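Local coordinates for stromal cell-derived factor 2-like protein (Arabidopsis thaliana, PDB 3MAL), which takes part in protein quality control and the unfolded protein response in the endoplasmic reticulum, in a complex with ERDJ3B and BIP1 needed for the immune receptor EFR, at residues A[85-99]-A[113-127]. Numbering follows the deposited sequence.
Sequences TIRLQHMKTRKWLHS and SCFGDDTNSDTGDHW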
ATOM      1  N   THR A  85      -0.873   9.858  -8.740  1.00  8.81           N
ATOM      2  CA  THR A  85       0.047   8.731  -8.718  1.00  9.84           C
ATOM      3  C   THR A  85       0.946   8.902  -7.501  1.00  9.57           C
ATOM      4  O   THR A  85       1.624   9.930  -7.365  1.00 10.01           O
ATOM      5  CB  THR A  85       0.904   8.696  -9.986  1.00 10.18           C
ATOM      6  OG1 THR A  85       0.042   8.771 -11.130  1.00 10.54           O
ATOM      7  CG2 THR A  85       1.730   7.396 -10.054  1.00  9.17           C
ATOM      8  N   ILE A  86       0.929   7.913  -6.613  1.00  8.79           N
ATOM      9  CA  ILE A  86       1.686   7.972  -5.358  1.00  8.36           C
ATOM     10  C   ILE A  86       2.599   6.752  -5.193  1.00  7.78           C
ATOM     11  O   ILE A  86       2.494   5.749  -5.940  1.00  7.43           O
ATOM     12  CB  ILE A  86       0.767   8.092  -4.075  1.00  8.50           C
ATOM     13  CG1 ILE A  86       0.017   6.770  -3.798  1.00  9.13           C
ATOM     14  CG2 ILE A  86      -0.199   9.296  -4.175  1.00  7.84           C
ATOM     15  CD1 ILE A  86      -0.765   6.751  -2.463  1.00  8.90           C
ATOM     16  N   ARG A  87       3.501   6.866  -4.221  1.00  7.61           N
ATOM     17  CA  ARG A  87       4.353   5.763  -3.779  1.00  7.12           C
ATOM     18  C   ARG A  87       4.114   5.620  -2.260  1.00  7.38           C
ATOM     19  O   ARG A  87       3.803   6.610  -1.572  1.00  5.81           O
ATOM     20  CB  ARG A  87       5.829   6.053  -4.085  1.00  7.02           C
ATOM     21  CG  ARG A  87       6.159   6.136  -5.597  1.00  9.59           C
ATOM     22  CD  ARG A  87       7.662   6.309  -5.894  1.00  7.28           C
ATOM     23  NE  ARG A  87       8.167   7.574  -5.393  1.00  8.47           N
ATOM     24  CZ  ARG A  87       9.449   7.876  -5.219  1.00 11.39           C
ATOM     25  NH1 ARG A  87      10.407   7.003  -5.501  1.00 10.02           N
ATOM     26  NH2 ARG A  87       9.764   9.053  -4.713  1.00 10.71           N
ATOM     27  N   LEU A  88       4.223   4.394  -1.750  1.00  7.01           N
ATOM     28  CA  LEU A  88       4.146   4.153  -0.322  1.00  6.97           C
ATOM     29  C   LEU A  88       5.447   3.506   0.091  1.00  6.56           C
ATOM     30  O   LEU A  88       5.758   2.409  -0.342  1.00  6.22           O
ATOM     31  CB  LEU A  88       2.942   3.246   0.039  1.00  7.00           C
ATOM     32  CG  LEU A  88       1.567   3.895  -0.137  1.00  9.22           C
ATOM     33  CD1 LEU A  88       0.473   2.821   0.038  1.00  9.01           C
ATOM     34  CD2 LEU A  88       1.373   5.044   0.876  1.00  9.82           C
ATOM     35  N   GLN A  89       6.234   4.210   0.904  1.00  7.28           N
ATOM     36  CA  GLN A  89       7.532   3.670   1.298  1.00  7.59           C
ATOM     37  C   GLN A  89       7.414   3.130   2.713  1.00  7.01           C
ATOM     38  O   GLN A  89       6.990   3.839   3.600  1.00  8.08           O
ATOM     39  CB  GLN A  89       8.621   4.744   1.212  1.00  8.44           C
ATOM     40  CG  GLN A  89      10.024   4.167   1.440  1.00  8.52           C
ATOM     41  CD  GLN A  89      11.121   5.228   1.352  1.00 11.34           C
ATOM     42  OE1 GLN A  89      10.908   6.402   1.692  1.00 12.76           O
ATOM     43  NE2 GLN A  89      12.306   4.809   0.916  1.00  8.71           N
ATOM     44  N   HIS A  90       7.805   1.876   2.906  1.00  7.06           N
ATOM     45  CA  HIS A  90       7.774   1.206   4.201  1.00  7.24           C
ATOM     46  C   HIS A  90       8.775   1.895   5.121  1.00  7.76           C
ATOM     47  O   HIS A  90       9.957   2.013   4.782  1.00  7.90           O
ATOM     48  CB  HIS A  90       8.140  -0.279   4.017  1.00  6.71           C
ATOM     49  CG  HIS A  90       7.858  -1.134   5.215  1.00  6.64           C
ATOM     50  ND1 HIS A  90       8.846  -1.859   5.858  1.00  7.70           N
ATOM     51  CD2 HIS A  90       6.703  -1.409   5.870  1.00  5.70           C
ATOM     52  CE1 HIS A  90       8.312  -2.530   6.864  1.00  6.61           C
ATOM     53  NE2 HIS A  90       7.015  -2.269   6.900  1.00  5.15           N
ATOM     54  N   MET A  91       8.310   2.351   6.282  1.00  7.66           N
ATOM     55  CA  MET A  91       9.162   3.150   7.155  1.00  7.95           C
ATOM     56  C   MET A  91      10.346   2.358   7.690  1.00  8.29           C
ATOM     57  O   MET A  91      11.465   2.874   7.757  1.00  8.74           O
ATOM     58  CB  MET A  91       8.377   3.726   8.327  1.00  8.96           C
ATOM     59  CG  MET A  91       7.629   5.017   8.039  1.00 11.34           C
ATOM     60  SD  MET A  91       7.016   5.761   9.586  1.00 14.63           S
ATOM     61  CE  MET A  91       8.482   6.500  10.264  1.00 14.08           C
ATOM     62  N   LYS A  92      10.097   1.117   8.066  1.00  7.41           N
ATOM     63  CA  LYS A  92      11.103   0.314   8.753  1.00  8.66           C
ATOM     64  C   LYS A  92      12.201  -0.190   7.834  1.00  9.39           C
ATOM     65  O   LYS A  92      13.355  -0.241   8.252  1.00 10.37           O
ATOM     66  CB  LYS A  92      10.438  -0.862   9.503  1.00  8.49           C
ATOM     67  CG  LYS A  92       9.676  -0.438  10.766  1.00  9.60           C
ATOM     68  CD  LYS A  92      10.607  -0.199  11.922  1.00 14.28           C
ATOM     69  CE  LYS A  92      11.260  -1.488  12.383  1.00 15.97           C
ATOM     70  NZ  LYS A  92      10.249  -2.478  12.739  1.00 17.29           N
ATOM     71  N   THR A  93      11.861  -0.548   6.588  1.00  9.48           N
ATOM     72  CA  THR A  93      12.843  -1.111   5.645  1.00  9.20           C
ATOM     73  C   THR A  93      13.235  -0.174   4.502  1.00  9.31           C
ATOM     74  O   THR A  93      14.198  -0.453   3.787  1.00  8.62           O
ATOM     75  CB  THR A  93      12.392  -2.469   5.010  1.00  8.60           C
ATOM     76  OG1 THR A  93      11.241  -2.248   4.190  1.00  8.74           O
ATOM     77  CG2 THR A  93      12.073  -3.523   6.072  1.00  9.01           C
ATOM     78  N   ARG A  94      12.498   0.918   4.312  1.00  9.04           N
ATOM     79  CA  ARG A  94      12.774   1.852   3.221  1.00  9.76           C
ATOM     80  C   ARG A  94      12.462   1.322   1.810  1.00 10.02           C
ATOM     81  O   ARG A  94      12.776   1.987   0.813  1.00  9.66           O
ATOM     82  CB  ARG A  94      14.238   2.336   3.304  1.00 10.22           C
ATOM     83  CG  ARG A  94      14.471   3.247   4.453  1.00 13.54           C
ATOM     84  CD  ARG A  94      14.308   4.639   3.871  1.00 19.64           C
ATOM     85  NE  ARG A  94      13.376   5.419   4.631  1.00 22.52           N
ATOM     86  CZ  ARG A  94      12.942   6.620   4.283  1.00 21.56           C
ATOM     87  NH1 ARG A  94      13.340   7.196   3.147  1.00 23.13           N
ATOM     88  NH2 ARG A  94      12.094   7.229   5.081  1.00 20.68           N
ATOM     89  N   LYS A  95      11.837   0.148   1.713  1.00  9.96           N
ATOM     90  CA  LYS A  95      11.455  -0.408   0.398  1.00  9.85           C
ATOM     91  C   LYS A  95      10.080   0.121  -0.044  1.00  9.95           C
ATOM     92  O   LYS A  95       9.292   0.581   0.792  1.00  9.36           O
ATOM     93  CB  LYS A  95      11.504  -1.956   0.387  1.00 10.52           C
ATOM     94  CG  LYS A  95      12.889  -2.561   0.767  1.00 11.33           C
ATOM     95  CD  LYS A  95      13.052  -3.945   0.093  1.00 15.12           C
ATOM     96  CE  LYS A  95      14.454  -4.576   0.260  1.00 15.91           C
ATOM     97  NZ  LYS A  95      15.559  -3.583   0.155  1.00 18.20           N
ATOM     98  N   TRP A  96       9.814   0.075  -1.351  1.00  8.75           N
ATOM     99  CA  TRP A  96       8.609   0.696  -1.947  1.00  8.37           C
ATOM    100  C   TRP A  96       7.532  -0.351  -2.184  1.00  8.12           C
ATOM    101  O   TRP A  96       7.840  -1.428  -2.679  1.00  7.83           O
ATOM    102  CB  TRP A  96       8.961   1.356  -3.296  1.00  8.18           C
ATOM    103  CG  TRP A  96      10.073   2.330  -3.163  1.00  8.65           C
ATOM    104  CD1 TRP A  96      11.413   2.095  -3.333  1.00  9.45           C
ATOM    105  CD2 TRP A  96       9.945   3.689  -2.773  1.00  9.19           C
ATOM    106  NE1 TRP A  96      12.129   3.247  -3.071  1.00 10.19           N
ATOM    107  CE2 TRP A  96      11.246   4.237  -2.720  1.00 10.65           C
ATOM    108  CE3 TRP A  96       8.852   4.505  -2.453  1.00  9.11           C
ATOM    109  CZ2 TRP A  96      11.479   5.568  -2.369  1.00 10.22           C
ATOM    110  CZ3 TRP A  96       9.083   5.830  -2.131  1.00  9.38           C
ATOM    111  CH2 TRP A  96      10.385   6.346  -2.075  1.00  9.28           C
ATOM    112  N   LEU A  97       6.280  -0.045  -1.829  1.00  7.36           N
ATOM    113  CA  LEU A  97       5.144  -0.904  -2.216  1.00  7.11           C
ATOM    114  C   LEU A  97       5.157  -1.107  -3.752  1.00  6.85           C
ATOM    115  O   LEU A  97       5.200  -0.137  -4.508  1.00  6.94           O
ATOM    116  CB  LEU A  97       3.810  -0.268  -1.784  1.00  6.93           C
ATOM    117  CG  LEU A  97       2.605  -1.211  -1.943  1.00  7.70           C
ATOM    118  CD1 LEU A  97       2.763  -2.445  -1.019  1.00  8.03           C
ATOM    119  CD2 LEU A  97       1.249  -0.472  -1.739  1.00  7.90           C
ATOM    120  N   HIS A  98       5.119  -2.357  -4.199  1.00  6.67           N
ATOM    121  CA  HIS A  98       5.506  -2.703  -5.590  1.00  7.61           C
ATOM    122  C   HIS A  98       4.607  -3.815  -6.136  1.00  8.15           C
ATOM    123  O   HIS A  98       4.134  -4.683  -5.390  1.00  7.00           O
ATOM    124  CB  HIS A  98       6.971  -3.190  -5.587  1.00  7.05           C
ATOM    125  CG  HIS A  98       7.620  -3.325  -6.942  1.00  7.61           C
ATOM    126  ND1 HIS A  98       8.218  -2.266  -7.599  1.00  9.65           N
ATOM    127  CD2 HIS A  98       7.858  -4.420  -7.708  1.00  6.09           C
ATOM    128  CE1 HIS A  98       8.760  -2.699  -8.728  1.00  8.56           C
ATOM    129  NE2 HIS A  98       8.554  -4.000  -8.816  1.00  9.51           N
ATOM    130  N   SER A  99       4.392  -3.801  -7.428  1.00  8.72           N
ATOM    131  CA  SER A  99       3.740  -4.921  -8.149  1.00  9.49           C
ATOM    132  C   SER A  99       4.363  -5.151  -9.554  1.00 10.92           C
ATOM    133  O   SER A  99       5.242  -4.459  -9.938  1.00 11.15           O
ATOM    134  CB  SER A  99       2.198  -5.003  -8.116  1.00  8.90           C
ATOM    135  OG  SER A  99       1.625  -6.220  -8.508  1.00  8.38           O
ATOM    136  N   SER A 113       4.793  -6.801  -3.606  1.00  8.07           N
ATOM    137  CA  SER A 113       6.053  -6.886  -2.866  1.00  8.10           C
ATOM    138  C   SER A 113       6.551  -5.534  -2.364  1.00  8.24           C
ATOM    139  O   SER A 113       5.919  -4.477  -2.586  1.00  7.94           O
ATOM    140  CB  SER A 113       7.155  -7.530  -3.744  1.00  7.60           C
ATOM    141  OG  SER A 113       7.533  -6.669  -4.816  1.00  9.98           O
ATOM    142  N   CYS A 114       7.677  -5.580  -1.655  1.00  8.18           N
ATOM    143  CA  CYS A 114       8.440  -4.383  -1.318  1.00  8.86           C
ATOM    144  C   CYS A 114       9.756  -4.406  -2.108  1.00  9.42           C
ATOM    145  O   CYS A 114      10.513  -5.385  -2.046  1.00  9.41           O
ATOM    146  CB  CYS A 114       8.689  -4.281   0.206  1.00  8.54           C
ATOM    147  SG  CYS A 114       7.554  -3.082   1.008  1.00  8.65           S
ATOM    148  N   PHE A 115      10.021  -3.322  -2.843  1.00  9.66           N
ATOM    149  CA  PHE A 115      11.098  -3.278  -3.834  1.00 10.46           C
ATOM    150  C   PHE A 115      12.093  -2.153  -3.556  1.00 11.22           C
ATOM    151  O   PHE A 115      11.727  -1.082  -3.068  1.00  9.71           O
ATOM    152  CB  PHE A 115      10.482  -3.084  -5.232  1.00 10.27           C
ATOM    153  CG  PHE A 115      11.471  -2.770  -6.333  1.00 12.89           C
ATOM    154  CD1 PHE A 115      11.769  -1.447  -6.675  1.00 10.66           C
ATOM    155  CD2 PHE A 115      12.074  -3.802  -7.062  1.00 12.88           C
ATOM    156  CE1 PHE A 115      12.680  -1.154  -7.682  1.00 12.62           C
ATOM    157  CE2 PHE A 115      12.968  -3.517  -8.089  1.00 13.30           C
ATOM    158  CZ  PHE A 115      13.267  -2.197  -8.406  1.00 13.46           C
ATOM    159  N   GLY A 116      13.344  -2.388  -3.929  1.00 11.67           N
ATOM    160  CA  GLY A 116      14.326  -1.317  -3.972  1.00 13.76           C
ATOM    161  C   GLY A 116      14.695  -0.727  -2.632  1.00 15.00           C
ATOM    162  O   GLY A 116      14.708  -1.409  -1.614  1.00 14.58           O
ATOM    163  N   ASP A 117      15.007   0.555  -2.638  1.00 15.95           N
ATOM    164  CA  ASP A 117      15.400   1.229  -1.426  1.00 17.47           C
ATOM    165  C   ASP A 117      15.512   2.694  -1.751  1.00 18.44           C
ATOM    166  O   ASP A 117      15.005   3.142  -2.752  1.00 18.80           O
ATOM    167  CB  ASP A 117      16.745   0.698  -0.923  1.00 17.87           C
ATOM    168  CG  ASP A 117      17.873   0.891  -1.940  1.00 19.61           C
ATOM    169  OD1 ASP A 117      17.907   1.894  -2.668  1.00 19.81           O
ATOM    170  OD2 ASP A 117      18.735   0.014  -2.033  1.00 23.62           O
ATOM    171  N   ASP A 118      16.185   3.468  -0.922  1.00 19.69           N
ATOM    172  CA  ASP A 118      16.244   4.893  -1.215  1.00 21.19           C
ATOM    173  C   ASP A 118      16.999   5.316  -2.459  1.00 21.90           C
ATOM    174  O   ASP A 118      16.882   6.455  -2.881  1.00 22.45           O
ATOM    175  CB  ASP A 118      16.775   5.665  -0.039  1.00 21.20           C
ATOM    176  CG  ASP A 118      15.729   5.898   0.975  1.00 22.12           C
ATOM    177  OD1 ASP A 118      15.830   5.274   2.033  1.00 25.07           O
ATOM    178  OD2 ASP A 118      14.786   6.661   0.705  1.00 22.04           O
ATOM    179  N   THR A 119      17.760   4.414  -3.046  1.00 22.73           N
ATOM    180  CA  THR A 119      18.520   4.698  -4.266  1.00 23.59           C
ATOM    181  C   THR A 119      17.916   4.010  -5.486  1.00 23.02           C
ATOM    182  O   THR A 119      18.420   4.146  -6.610  1.00 23.25           O
ATOM    183  CB  THR A 119      19.977   4.217  -4.116  1.00 23.82           C
ATOM    184  OG1 THR A 119      19.994   2.782  -4.006  1.00 25.58           O
ATOM    185  CG2 THR A 119      20.603   4.844  -2.882  1.00 23.86           C
ATOM    186  N   ASN A 120      16.839   3.258  -5.261  1.00 21.71           N
ATOM    187  CA  ASN A 120      16.291   2.388  -6.273  1.00 20.21           C
ATOM    188  C   ASN A 120      14.760   2.355  -6.198  1.00 18.86           C
ATOM    189  O   ASN A 120      14.176   1.724  -5.319  1.00 17.95           O
ATOM    190  CB  ASN A 120      16.892   0.980  -6.120  1.00 21.07           C
ATOM    191  CG  ASN A 120      16.585   0.070  -7.300  1.00 23.95           C
ATOM    192  OD1 ASN A 120      16.289   0.544  -8.413  1.00 28.29           O
ATOM    193  ND2 ASN A 120      16.645  -1.256  -7.068  1.00 25.19           N
ATOM    194  N   SER A 121      14.126   3.068  -7.122  1.00 17.18           N
ATOM    195  CA  SER A 121      12.679   3.048  -7.284  1.00 15.99           C
ATOM    196  C   SER A 121      12.422   3.016  -8.782  1.00 16.02           C
ATOM    197  O   SER A 121      13.213   3.574  -9.562  1.00 16.29           O
ATOM    198  CB  SER A 121      12.053   4.307  -6.646  1.00 16.01           C
ATOM    199  OG  SER A 121      10.636   4.340  -6.778  1.00 13.58           O
ATOM    200  N   ASP A 122      11.357   2.342  -9.202  1.00 14.94           N
ATOM    201  CA  ASP A 122      10.927   2.404 -10.605  1.00 14.57           C
ATOM    202  C   ASP A 122       9.412   2.556 -10.743  1.00 14.08           C
ATOM    203  O   ASP A 122       8.715   2.650  -9.727  1.00 14.28           O
ATOM    204  CB  ASP A 122      11.494   1.248 -11.448  1.00 14.15           C
ATOM    205  CG  ASP A 122      10.955  -0.110 -11.066  1.00 13.62           C
ATOM    206  OD1 ASP A 122       9.781  -0.236 -10.650  1.00 13.51           O
ATOM    207  OD2 ASP A 122      11.711  -1.087 -11.226  1.00 16.06           O
ATOM    208  N   THR A 123       8.896   2.611 -11.977  1.00 13.01           N
ATOM    209  CA  THR A 123       7.435   2.787 -12.182  1.00 12.01           C
ATOM    210  C   THR A 123       6.559   1.673 -11.555  1.00 11.17           C
ATOM    211  O   THR A 123       5.355   1.853 -11.341  1.00  9.73           O
ATOM    212  CB  THR A 123       7.044   2.977 -13.675  1.00 12.23           C
ATOM    213  OG1 THR A 123       7.292   1.779 -14.404  1.00 12.00           O
ATOM    214  CG2 THR A 123       7.811   4.145 -14.316  1.00 14.41           C
ATOM    215  N   GLY A 124       7.163   0.521 -11.270  1.00  9.99           N
ATOM    216  CA  GLY A 124       6.425  -0.561 -10.628  1.00  9.49           C
ATOM    217  C   GLY A 124       6.058  -0.208  -9.189  1.00  9.48           C
ATOM    218  O   GLY A 124       5.281  -0.924  -8.556  1.00  8.90           O
ATOM    219  N   ASP A 125       6.635   0.889  -8.685  1.00  9.16           N
ATOM    220  CA  ASP A 125       6.306   1.441  -7.363  1.00  9.13           C
ATOM    221  C   ASP A 125       5.121   2.427  -7.414  1.00  9.10           C
ATOM    222  O   ASP A 125       4.762   3.016  -6.396  1.00  8.91           O
ATOM    223  CB  ASP A 125       7.529   2.159  -6.775  1.00  9.39           C
ATOM    224  CG  ASP A 125       8.725   1.237  -6.578  1.00  9.31           C
ATOM    225  OD1 ASP A 125       8.568   0.002  -6.399  1.00 10.67           O
ATOM    226  OD2 ASP A 125       9.849   1.757  -6.602  1.00  8.93           O
ATOM    227  N   HIS A 126       4.516   2.604  -8.594  1.00  8.39           N
ATOM    228  CA  HIS A 126       3.489   3.640  -8.781  1.00  8.60           C
ATOM    229  C   HIS A 126       2.058   3.105  -8.642  1.00  8.16           C
ATOM    230  O   HIS A 126       1.701   2.091  -9.253  1.00  8.82           O
ATOM    231  CB  HIS A 126       3.706   4.363 -10.135  1.00  8.02           C
ATOM    232  CG  HIS A 126       5.038   5.044 -10.241  1.00  8.34           C
ATOM    233  ND1 HIS A 126       5.399   5.812 -11.333  1.00  8.00           N
ATOM    234  CD2 HIS A 126       6.090   5.080  -9.386  1.00  7.66           C
ATOM    235  CE1 HIS A 126       6.625   6.279 -11.148  1.00  9.45           C
ATOM    236  NE2 HIS A 126       7.061   5.859  -9.971  1.00 10.27           N
ATOM    237  N   TRP A 127       1.250   3.797  -7.826  1.00  8.13           N
ATOM    238  CA  TRP A 127      -0.141   3.424  -7.547  1.00  8.56           C
ATOM    239  C   TRP A 127      -1.030   4.640  -7.723  1.00  9.26           C
ATOM    240  O   TRP A 127      -0.667   5.758  -7.300  1.00 10.49           O
ATOM    241  CB  TRP A 127      -0.292   2.893  -6.108  1.00  8.31           C
ATOM    242  CG  TRP A 127       0.594   1.696  -5.809  1.00  7.71           C
ATOM    243  CD1 TRP A 127       1.913   1.726  -5.480  1.00  7.11           C
ATOM    244  CD2 TRP A 127       0.214   0.308  -5.822  1.00  8.52           C
ATOM    245  NE1 TRP A 127       2.395   0.447  -5.287  1.00  6.19           N
ATOM    246  CE2 TRP A 127       1.370  -0.443  -5.483  1.00  8.57           C
ATOM    247  CE3 TRP A 127      -0.986  -0.370  -6.068  1.00  7.76           C
ATOM    248  CZ2 TRP A 127       1.365  -1.845  -5.412  1.00  7.46           C
ATOM    249  CZ3 TRP A 127      -1.000  -1.776  -5.982  1.00  9.41           C
ATOM    250  CH2 TRP A 127       0.172  -2.489  -5.649  1.00  8.57           C
TER
HETATM  251  O   HOH W   1       5.374   2.547  -3.717  1.00  5.68           O
HETATM  252  O   HOH W   2      10.566  -3.782 -11.396  1.00 32.59           O
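His98 and Phe115 lie as an offset stack on one face of the hairpin of strands 96-100 and 110-115, with ring planes 14° apart. Phe115 CB also sits over the imidazole, 3.6 Å from its centroid. His98 ND1 donates to Asp125 OD1 at 2.6 Å, meeting it from above the carboxylate plane. The other oxygen, Asp125 OD2, accepts from Ser121 OG and from the backbone N of Asp122. Trp96 CG is anti to its carbonyl carbon (chi1 -55°), which turns the indole toward the 116-121 loop. Its NE1 donates to Asp117 O at 2.9 Å, close to the ring plane. Ser121 CB lies over one indole face, with Arg87 NH1 above its rim. Gln89 NE2 lies over the opposite face, toward its rim, and donates to Asp118 OD2 at 3.1 Å; Gln89 OE1 is held by Lys67 NZ. Arg87 NH1 also donates to Ser121 OG at 3.0 Å, while its NE bonds Pro68 O. Farther out, Arg94 NH1 makes a salt bridge to Asp118 OD2 at 2.9 Å. The indole edge of Trp127 faces the Leu97 backbone, where NE1 donates to Leu97 O at 3.0 Å from well above the carbonyl plane. Leu97 CD2 packs over the five-membered ring. Ile86 N donates to Trp127 O at 2.8 Å, pairing barrel strands 85-90 and 127-131 within MIR 2 of the beta-trefoil. The negative charge of Asp125 would probably favour a protonated His98 imidazole.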